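Local atomic coordinates of trehalose-6-phosphate phosphatase-related protein (Thermoplasma acidophilum, PDB entry 1U02), a protein that removes the phosphate from trehalose 6-phosphate to give free trehalose, with magnesium as cofactor, in the pathway of trehalose biosynthesis. Residues Ser22-Gly27 against Arg54-Asp59; Ile43-Ser48 against Met62-Gly67. All coordinates share one frame; numbering follows the deposited sequence.

Interaction 1 of 2, residues Ser22-Gly27 against Arg54-Asp59; sequences SYADAG and RFLPLD. With NA (sodium ion), chain C.
F55, at the end of helix 49-55, drives the edge of its ring into the face of Y23. The pair is T-shaped, with centroids 4.8 Å apart and planes at 79°. CG of F55 stands anti to the carbonyl carbon (chi1 -75°), which brings this edge to Y23. From F55 CB outward, the first neighbour is S22 O. It sits over one face of the F55 ring, 3.4 Å from CG, with CD2 and CE2 also near. CE2 packs on R47 too. CD1 lies over the centre of the Y23 ring. CE1 reaches Y23 CE2 at 3.4 Å. CZ ends near S22 N. Beyond the rings, Y23 OH lies 3.1 Å from R54 CD. The A24 N-H donates to F55 O (3.0 Å), and one water bridges that oxygen and A24 O. A24 CB rests on L56 CD1. Replacing F55 by an alanine would remove the ring and is likely to open a gap beside the S22 carbonyl and leave the Y23 ring less fixed. Sodium is coordinated by S22 OG, D9 and P14. The contact thus packs the C-terminal end of helix 49-55 against the loop carrying sodium ligand S22, close to D9, which also binds magnesium in this HAD-type phosphatase.

Interaction 2 of 2, residues Ile43-Ser48 against Met62-Gly67; sequences IVTGRS and MICYHG
I43 and V44 pair in parallel with M62 and I63, joined by I63 N to I43 O (2.8 Å) and T45 N to I63 O (2.9 Å). These are neighbouring strands, 40-44 and 61-64, of the central sheet. With helix 49-55 they form a beta-alpha-beta crossover of the Rossmann-like HAD fold. Past the strands, Y65 and H66 take left-handed backbone angles. This turn sends H66 N to T45 O and Y65 N to R47 O, so the two loops stay bonded beyond the sheet.

V44 and I63 lie side by side on one face, with V44 CG2 4.1 Å from I63 CD1. Residues of helix 161-169 cover them. I43 and M62, a selenomethionine, occupy the other face and meet there through their CB atoms.

With chi1 at 175°, T45 swings OG1 away from its own N, and there it accepts from R47 N in an ST turn. Its place at the strand end is consistent with the motif II threonine of HAD phosphatases. C64 CB presses on R47 O. The R47 side chain leads away from this pair of loops; its NE makes a salt bridge to D9 and its NH1 one to E51.

S48 sits over one face of the Y65 ring, with S48 CB 3.2 Å from Y65 OH. S48 CA makes a CH-pi contact 4.0 Å from the ring centroid. The R47 carbonyl oxygen lies over the same face, also offset toward the rim but higher above it. The Y65 hydroxyl has a weak hydrogen bond to L113 N. S48 caps the start of helix 49-55, and its N bonds to E51. Next along the same loop as Y65, the H66 ring turns a face to G46. A CB at G46 would collide with H66 NE2; as it is, H66 CD2 comes within 3.4 Å of G46 CA.

Along the chain the segments alternate: 22-27, 43-48, 54-59, 62-67. The two contacts thus cross along the chain; their centres are about 15 Å apart. Helix 26-38 leads into strand 40-44. Helix 49-55 starts just after the T45-S48 loop of interaction 2 and finishes in interaction 1, before strand 61-64. Interaction 2 lies within the central sheet, its centre about 5 Å from the centre of the chain, against about 14 Å for interaction 1. They touch directly: F55 CE2 is 3.4 Å from R47 NH1, and L56 CD2 packs on I43 CD1. Together they place S22 and R47 around D9, a ligand of both magnesium and sodium.

Interaction 1 of 2, residues Ser22-Gly27 against Arg54-Asp59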
ATOM      1  N   SER A  22      -1.931   0.136 -12.622  1.00 12.28           N
ATOM      2  CA  SER A  22      -0.786   0.853 -12.063  1.00 13.32           C
ATOM      3  C   SER A  22       0.609   0.231 -12.142  1.00 13.37           C
ATOM      4  O   SER A  22       1.335   0.178 -11.143  1.00 11.24           O
ATOM      5  CB  SER A  22      -1.089   1.236 -10.614  1.00 13.52           C
ATOM      6  OG  SER A  22      -2.240   2.063 -10.562  1.00 15.33           O
ATOM      7  N   TYR A  23       0.985  -0.228 -13.331  1.00 13.31           N
ATOM      8  CA  TYR A  23       2.313  -0.797 -13.538  1.00 12.96           C
ATOM      9  C   TYR A  23       3.316   0.349 -13.607  1.00 12.50           C
ATOM     10  O   TYR A  23       2.993   1.428 -14.094  1.00 11.38           O
ATOM     11  CB  TYR A  23       2.344  -1.588 -14.839  1.00 13.33           C
ATOM     12  CG  TYR A  23       1.667  -2.925 -14.719  1.00 14.87           C
ATOM     13  CD1 TYR A  23       2.412  -4.098 -14.707  1.00 14.58           C
ATOM     14  CD2 TYR A  23       0.280  -3.019 -14.599  1.00 14.67           C
ATOM     15  CE1 TYR A  23       1.796  -5.339 -14.582  1.00 15.92           C
ATOM     16  CE2 TYR A  23      -0.346  -4.254 -14.472  1.00 17.07           C
ATOM     17  CZ  TYR A  23       0.421  -5.407 -14.467  1.00 16.27           C
ATOM     18  OH  TYR A  23      -0.187  -6.639 -14.368  1.00 20.37           O
ATOM     19  N   ALA A  24       4.530   0.112 -13.120  1.00 11.21           N
ATOM     20  CA  ALA A  24       5.563   1.139 -13.129  1.00 11.09           C
ATOM     21  C   ALA A  24       6.071   1.371 -14.551  1.00 13.13           C
ATOM     22  O   ALA A  24       6.322   0.411 -15.288  1.00 12.25           O
ATOM     23  CB  ALA A  24       6.721   0.716 -12.233  1.00 11.08           C
ATOM     24  N   ASP A  25       6.210   2.633 -14.944  1.00 12.95           N
ATOM     25  CA  ASP A  25       6.727   2.944 -16.277  1.00 13.12           C
ATOM     26  C   ASP A  25       8.250   2.872 -16.233  1.00 13.37           C
ATOM     27  O   ASP A  25       8.836   2.762 -15.155  1.00 12.61           O
ATOM     28  CB  ASP A  25       6.268   4.334 -16.762  1.00 16.72           C
ATOM     29  CG  ASP A  25       6.646   5.459 -15.809  1.00 19.38           C
ATOM     30  OD1 ASP A  25       7.655   5.339 -15.082  1.00 21.09           O
ATOM     31  OD2 ASP A  25       5.937   6.490 -15.805  1.00 22.47           O
ATOM     32  N   ALA A  26       8.885   2.916 -17.403  1.00 14.04           N
ATOM     33  CA  ALA A  26      10.341   2.841 -17.500  1.00 13.74           C
ATOM     34  C   ALA A  26      11.050   3.831 -16.583  1.00 14.35           C
ATOM     35  O   ALA A  26      12.088   3.512 -16.004  1.00 14.22           O
ATOM     36  CB  ALA A  26      10.779   3.066 -18.950  1.00 14.91           C
ATOM     37  N   GLY A  27      10.497   5.033 -16.459  1.00 13.81           N
ATOM     38  CA  GLY A  27      11.115   6.039 -15.609  1.00 14.74           C
ATOM     39  C   GLY A  27      11.223   5.603 -14.159  1.00 13.33           C
ATOM     40  O   GLY A  27      12.272   5.755 -13.522  1.00 14.22           O
ATOM     41  N   ARG A  54       4.499  -7.748  -9.967  1.00 13.37           N
ATOM     42  CA  ARG A  54       4.312  -7.559 -11.398  1.00 14.25           C
ATOM     43  C   ARG A  54       4.343  -6.072 -11.765  1.00 13.11           C
ATOM     44  O   ARG A  54       4.806  -5.716 -12.850  1.00 12.29           O
ATOM     45  CB  ARG A  54       3.019  -8.221 -11.897  1.00 17.61           C
ATOM     46  CG  ARG A  54       1.715  -7.727 -11.316  1.00 23.21           C
ATOM     47  CD  ARG A  54       0.558  -8.508 -11.959  1.00 27.59           C
ATOM     48  NE  ARG A  54      -0.757  -8.046 -11.520  1.00 30.84           N
ATOM     49  CZ  ARG A  54      -1.460  -8.601 -10.537  1.00 31.92           C
ATOM     50  NH1 ARG A  54      -0.981  -9.648  -9.878  1.00 32.43           N
ATOM     51  NH2 ARG A  54      -2.648  -8.109 -10.215  1.00 33.92           N
ATOM     52  N   PHE A  55       3.871  -5.207 -10.868  1.00 10.86           N
ATOM     53  CA  PHE A  55       3.893  -3.764 -11.134  1.00 12.21           C
ATOM     54  C   PHE A  55       5.321  -3.239 -11.205  1.00 11.48           C
ATOM     55  O   PHE A  55       5.657  -2.434 -12.068  1.00 12.01           O
ATOM     56  CB  PHE A  55       3.202  -2.962 -10.023  1.00  9.86           C
ATOM     57  CG  PHE A  55       1.698  -3.027 -10.037  1.00 13.48           C
ATOM     58  CD1 PHE A  55       0.990  -3.325 -11.203  1.00 11.78           C
ATOM     59  CD2 PHE A  55       0.985  -2.721  -8.879  1.00 13.68           C
ATOM     60  CE1 PHE A  55      -0.415  -3.314 -11.210  1.00 16.00           C
ATOM     61  CE2 PHE A  55      -0.411  -2.705  -8.873  1.00 15.33           C
ATOM     62  CZ  PHE A  55      -1.113  -3.002 -10.038  1.00 15.53           C
ATOM     63  N   LEU A  56       6.146  -3.698 -10.268  1.00 12.01           N
ATOM     64  CA  LEU A  56       7.535  -3.264 -10.135  1.00 12.99           C
ATOM     65  C   LEU A  56       8.434  -4.496 -10.013  1.00 13.41           C
ATOM     66  O   LEU A  56       8.924  -4.802  -8.925  1.00 14.53           O
ATOM     67  CB  LEU A  56       7.652  -2.421  -8.861  1.00 11.58           C
ATOM     68  CG  LEU A  56       8.892  -1.594  -8.554  1.00 13.30           C
ATOM     69  CD1 LEU A  56       8.929  -0.402  -9.499  1.00  9.81           C
ATOM     70  CD2 LEU A  56       8.841  -1.109  -7.099  1.00 15.04           C
ATOM     71  N   PRO A  57       8.694  -5.194 -11.129  1.00 14.55           N
ATOM     72  CA  PRO A  57       9.533  -6.402 -11.107  1.00 15.57           C
ATOM     73  C   PRO A  57      11.027  -6.198 -10.868  1.00 16.58           C
ATOM     74  O   PRO A  57      11.862  -6.609 -11.678  1.00 15.40           O
ATOM     75  CB  PRO A  57       9.227  -7.053 -12.456  1.00 14.23           C
ATOM     76  CG  PRO A  57       9.033  -5.873 -13.359  1.00 17.29           C
ATOM     77  CD  PRO A  57       8.274  -4.854 -12.503  1.00 14.26           C
ATOM     78  N   LEU A  58      11.355  -5.579  -9.737  1.00 15.87           N
ATOM     79  CA  LEU A  58      12.741  -5.312  -9.373  1.00 17.10           C
ATOM     80  C   LEU A  58      13.109  -6.075  -8.112  1.00 19.47           C
ATOM     81  O   LEU A  58      12.238  -6.537  -7.370  1.00 18.51           O
ATOM     82  CB  LEU A  58      12.950  -3.816  -9.113  1.00 16.68           C
ATOM     83  CG  LEU A  58      12.646  -2.848 -10.256  1.00 19.10           C
ATOM     84  CD1 LEU A  58      12.762  -1.417  -9.748  1.00 17.35           C
ATOM     85  CD2 LEU A  58      13.601  -3.098 -11.413  1.00 16.81           C
ATOM     86  N   ASP A  59      14.407  -6.183  -7.868  1.00 20.70           N
ATOM     87  CA  ASP A  59      14.907  -6.875  -6.693  1.00 24.09           C
ATOM     88  C   ASP A  59      14.887  -5.941  -5.487  1.00 23.14           C
ATOM     89  O   ASP A  59      15.890  -5.300  -5.167  1.00 24.23           O
ATOM     90  CB  ASP A  59      16.334  -7.374  -6.953  1.00 26.85           C
ATOM     91  CG  ASP A  59      16.954  -8.032  -5.739  1.00 31.62           C
ATOM     92  OD1 ASP A  59      16.274  -8.862  -5.095  1.00 32.01           O
ATOM     93  OD2 ASP A  59      18.128  -7.723  -5.435  1.00 33.38           O
TER
HETATM   94 NA    NA C 241      -2.465   3.732  -8.417  1.00 28.18          NA
HETATM   95  O   HOH W   1       6.220  -2.392 -14.764  1.00 16.75           O
HETATM   96  O   HOH W   2      -4.944   4.129  -8.092  1.00 17.60           O

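Interaction 2 of 2, residues Ile43-Ser48 against Met62-Gly67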
ATOM      1  N   ILE A  43       9.233  -1.294  -0.377  1.00 13.50           N
ATOM      2  CA  ILE A  43       7.995  -0.729  -0.891  1.00 13.87           C
ATOM      3  C   ILE A  43       7.016  -1.098   0.223  1.00 14.51           C
ATOM      4  O   ILE A  43       6.965  -2.256   0.634  1.00 15.64           O
ATOM      5  CB  ILE A  43       7.519  -1.410  -2.200  1.00 15.23           C
ATOM      6  CG1 ILE A  43       8.495  -1.110  -3.342  1.00 16.89           C
ATOM      7  CG2 ILE A  43       6.120  -0.910  -2.557  1.00 15.53           C
ATOM      8  CD1 ILE A  43       8.646   0.366  -3.648  1.00 20.20           C
ATOM      9  N   VAL A  44       6.266  -0.125   0.734  1.00 14.29           N
ATOM     10  CA  VAL A  44       5.299  -0.395   1.797  1.00 15.85           C
ATOM     11  C   VAL A  44       3.938  -0.054   1.218  1.00 17.20           C
ATOM     12  O   VAL A  44       3.679   1.095   0.871  1.00 18.73           O
ATOM     13  CB  VAL A  44       5.575   0.463   3.041  1.00 17.36           C
ATOM     14  CG1 VAL A  44       4.591   0.108   4.145  1.00 20.30           C
ATOM     15  CG2 VAL A  44       7.006   0.234   3.511  1.00 19.17           C
ATOM     16  N   THR A  45       3.058  -1.045   1.144  1.00 14.58           N
ATOM     17  CA  THR A  45       1.775  -0.833   0.497  1.00 13.25           C
ATOM     18  C   THR A  45       0.649  -1.691   1.064  1.00 14.23           C
ATOM     19  O   THR A  45       0.880  -2.589   1.875  1.00 12.14           O
ATOM     20  CB  THR A  45       1.950  -1.172  -0.995  1.00 12.59           C
ATOM     21  OG1 THR A  45       0.699  -1.098  -1.685  1.00 14.51           O
ATOM     22  CG2 THR A  45       2.521  -2.589  -1.127  1.00 11.71           C
ATOM     23  N   GLY A  46      -0.570  -1.405   0.621  1.00 13.74           N
ATOM     24  CA  GLY A  46      -1.716  -2.188   1.043  1.00 13.21           C
ATOM     25  C   GLY A  46      -1.936  -3.255  -0.021  1.00 13.88           C
ATOM     26  O   GLY A  46      -2.751  -4.165   0.141  1.00 12.95           O
ATOM     27  N   ARG A  47      -1.200  -3.127  -1.123  1.00 12.71           N
ATOM     28  CA  ARG A  47      -1.275  -4.076  -2.234  1.00 11.46           C
ATOM     29  C   ARG A  47      -0.668  -5.403  -1.788  1.00 11.87           C
ATOM     30  O   ARG A  47      -0.001  -5.471  -0.760  1.00 12.24           O
ATOM     31  CB  ARG A  47      -0.467  -3.569  -3.431  1.00 11.44           C
ATOM     32  CG  ARG A  47      -0.920  -2.247  -4.020  1.00 14.97           C
ATOM     33  CD  ARG A  47      -2.012  -2.427  -5.063  1.00 14.56           C
ATOM     34  NE  ARG A  47      -2.190  -1.198  -5.828  1.00 14.81           N
ATOM     35  CZ  ARG A  47      -2.878  -1.103  -6.959  1.00 11.51           C
ATOM     36  NH1 ARG A  47      -3.467  -2.172  -7.475  1.00  9.60           N
ATOM     37  NH2 ARG A  47      -2.967   0.071  -7.575  1.00 11.60           N
ATOM     38  N   SER A  48      -0.899  -6.447  -2.578  1.00 10.23           N
ATOM     39  CA  SER A  48      -0.363  -7.772  -2.295  1.00 10.31           C
ATOM     40  C   SER A  48       1.025  -7.894  -2.922  1.00 12.30           C
ATOM     41  O   SER A  48       1.419  -7.076  -3.753  1.00 11.49           O
ATOM     42  CB  SER A  48      -1.262  -8.842  -2.913  1.00 11.01           C
ATOM     43  OG  SER A  48      -1.296  -8.688  -4.329  1.00 11.42           O
HETATM   44  N   MSE A  62       9.604  -5.789   0.319  1.00 14.46           N
HETATM   45  CA  MSE A  62       8.305  -5.165   0.413  1.00 16.01           C
HETATM   46  C   MSE A  62       7.497  -5.595   1.622  1.00 15.31           C
HETATM   47  O   MSE A  62       7.588  -6.734   2.088  1.00 16.30           O
HETATM   48  CB  MSE A  62       7.508  -5.424  -0.874  1.00 18.07           C
HETATM   49  CG  MSE A  62       7.368  -6.890  -1.242  1.00 21.55           C
HETATM   50 SE   MSE A  62       6.566  -7.184  -3.001  1.00 30.77          SE
HETATM   51  CE  MSE A  62       8.109  -6.875  -4.111  1.00 23.66           C
ATOM     52  N   ILE A  63       6.734  -4.643   2.140  1.00 12.46           N
ATOM     53  CA  ILE A  63       5.844  -4.866   3.263  1.00 13.16           C
ATOM     54  C   ILE A  63       4.481  -4.665   2.602  1.00 12.63           C
ATOM     55  O   ILE A  63       4.141  -3.550   2.211  1.00 12.51           O
ATOM     56  CB  ILE A  63       6.060  -3.812   4.382  1.00 14.39           C
ATOM     57  CG1 ILE A  63       7.449  -3.996   5.004  1.00 14.76           C
ATOM     58  CG2 ILE A  63       4.993  -3.960   5.462  1.00 14.76           C
ATOM     59  CD1 ILE A  63       7.831  -2.910   6.001  1.00 16.29           C
ATOM     60  N   CYS A  64       3.721  -5.749   2.449  1.00 12.02           N
ATOM     61  CA  CYS A  64       2.413  -5.684   1.793  1.00 11.45           C
ATOM     62  C   CYS A  64       1.228  -5.832   2.738  1.00 13.41           C
ATOM     63  O   CYS A  64       1.399  -6.186   3.904  1.00 13.03           O
ATOM     64  CB  CYS A  64       2.339  -6.758   0.706  1.00 11.43           C
ATOM     65  SG  CYS A  64       3.635  -6.579  -0.553  1.00 13.38           S
ATOM     66  N   TYR A  65       0.030  -5.558   2.222  1.00 11.57           N
ATOM     67  CA  TYR A  65      -1.199  -5.646   3.016  1.00 12.16           C
ATOM     68  C   TYR A  65      -1.062  -4.828   4.302  1.00 14.10           C
ATOM     69  O   TYR A  65      -1.540  -5.238   5.365  1.00 11.94           O
ATOM     70  CB  TYR A  65      -1.503  -7.102   3.391  1.00 12.45           C
ATOM     71  CG  TYR A  65      -1.754  -8.051   2.238  1.00 12.93           C
ATOM     72  CD1 TYR A  65      -2.860  -7.891   1.404  1.00 12.89           C
ATOM     73  CD2 TYR A  65      -0.918  -9.144   2.018  1.00 13.16           C
ATOM     74  CE1 TYR A  65      -3.133  -8.799   0.382  1.00 12.56           C
ATOM     75  CE2 TYR A  65      -1.180 -10.063   0.998  1.00 14.29           C
ATOM     76  CZ  TYR A  65      -2.291  -9.885   0.188  1.00 13.58           C
ATOM     77  OH  TYR A  65      -2.576 -10.809  -0.787  1.00 11.20           O
ATOM     78  N   HIS A  66      -0.403  -3.678   4.206  1.00 14.36           N
ATOM     79  CA  HIS A  66      -0.206  -2.809   5.363  1.00 14.59           C
ATOM     80  C   HIS A  66       0.542  -3.519   6.493  1.00 14.67           C
ATOM     81  O   HIS A  66       0.456  -3.115   7.656  1.00 14.34           O
ATOM     82  CB  HIS A  66      -1.559  -2.292   5.875  1.00 15.74           C
ATOM     83  CG  HIS A  66      -2.208  -1.292   4.966  1.00 16.93           C
ATOM     84  ND1 HIS A  66      -1.830   0.032   4.927  1.00 19.69           N
ATOM     85  CD2 HIS A  66      -3.190  -1.432   4.044  1.00 17.85           C
ATOM     86  CE1 HIS A  66      -2.553   0.667   4.019  1.00 18.75           C
ATOM     87  NE2 HIS A  66      -3.385  -0.200   3.469  1.00 18.47           N
ATOM     88  N   GLY A  67       1.272  -4.576   6.142  1.00 13.75           N
ATOM     89  CA  GLY A  67       2.040  -5.309   7.137  1.00 15.06           C
ATOM     90  C   GLY A  67       1.680  -6.767   7.379  1.00 14.83           C
ATOM     91  O   GLY A  67       2.428  -7.469   8.057  1.00 13.81           O
TER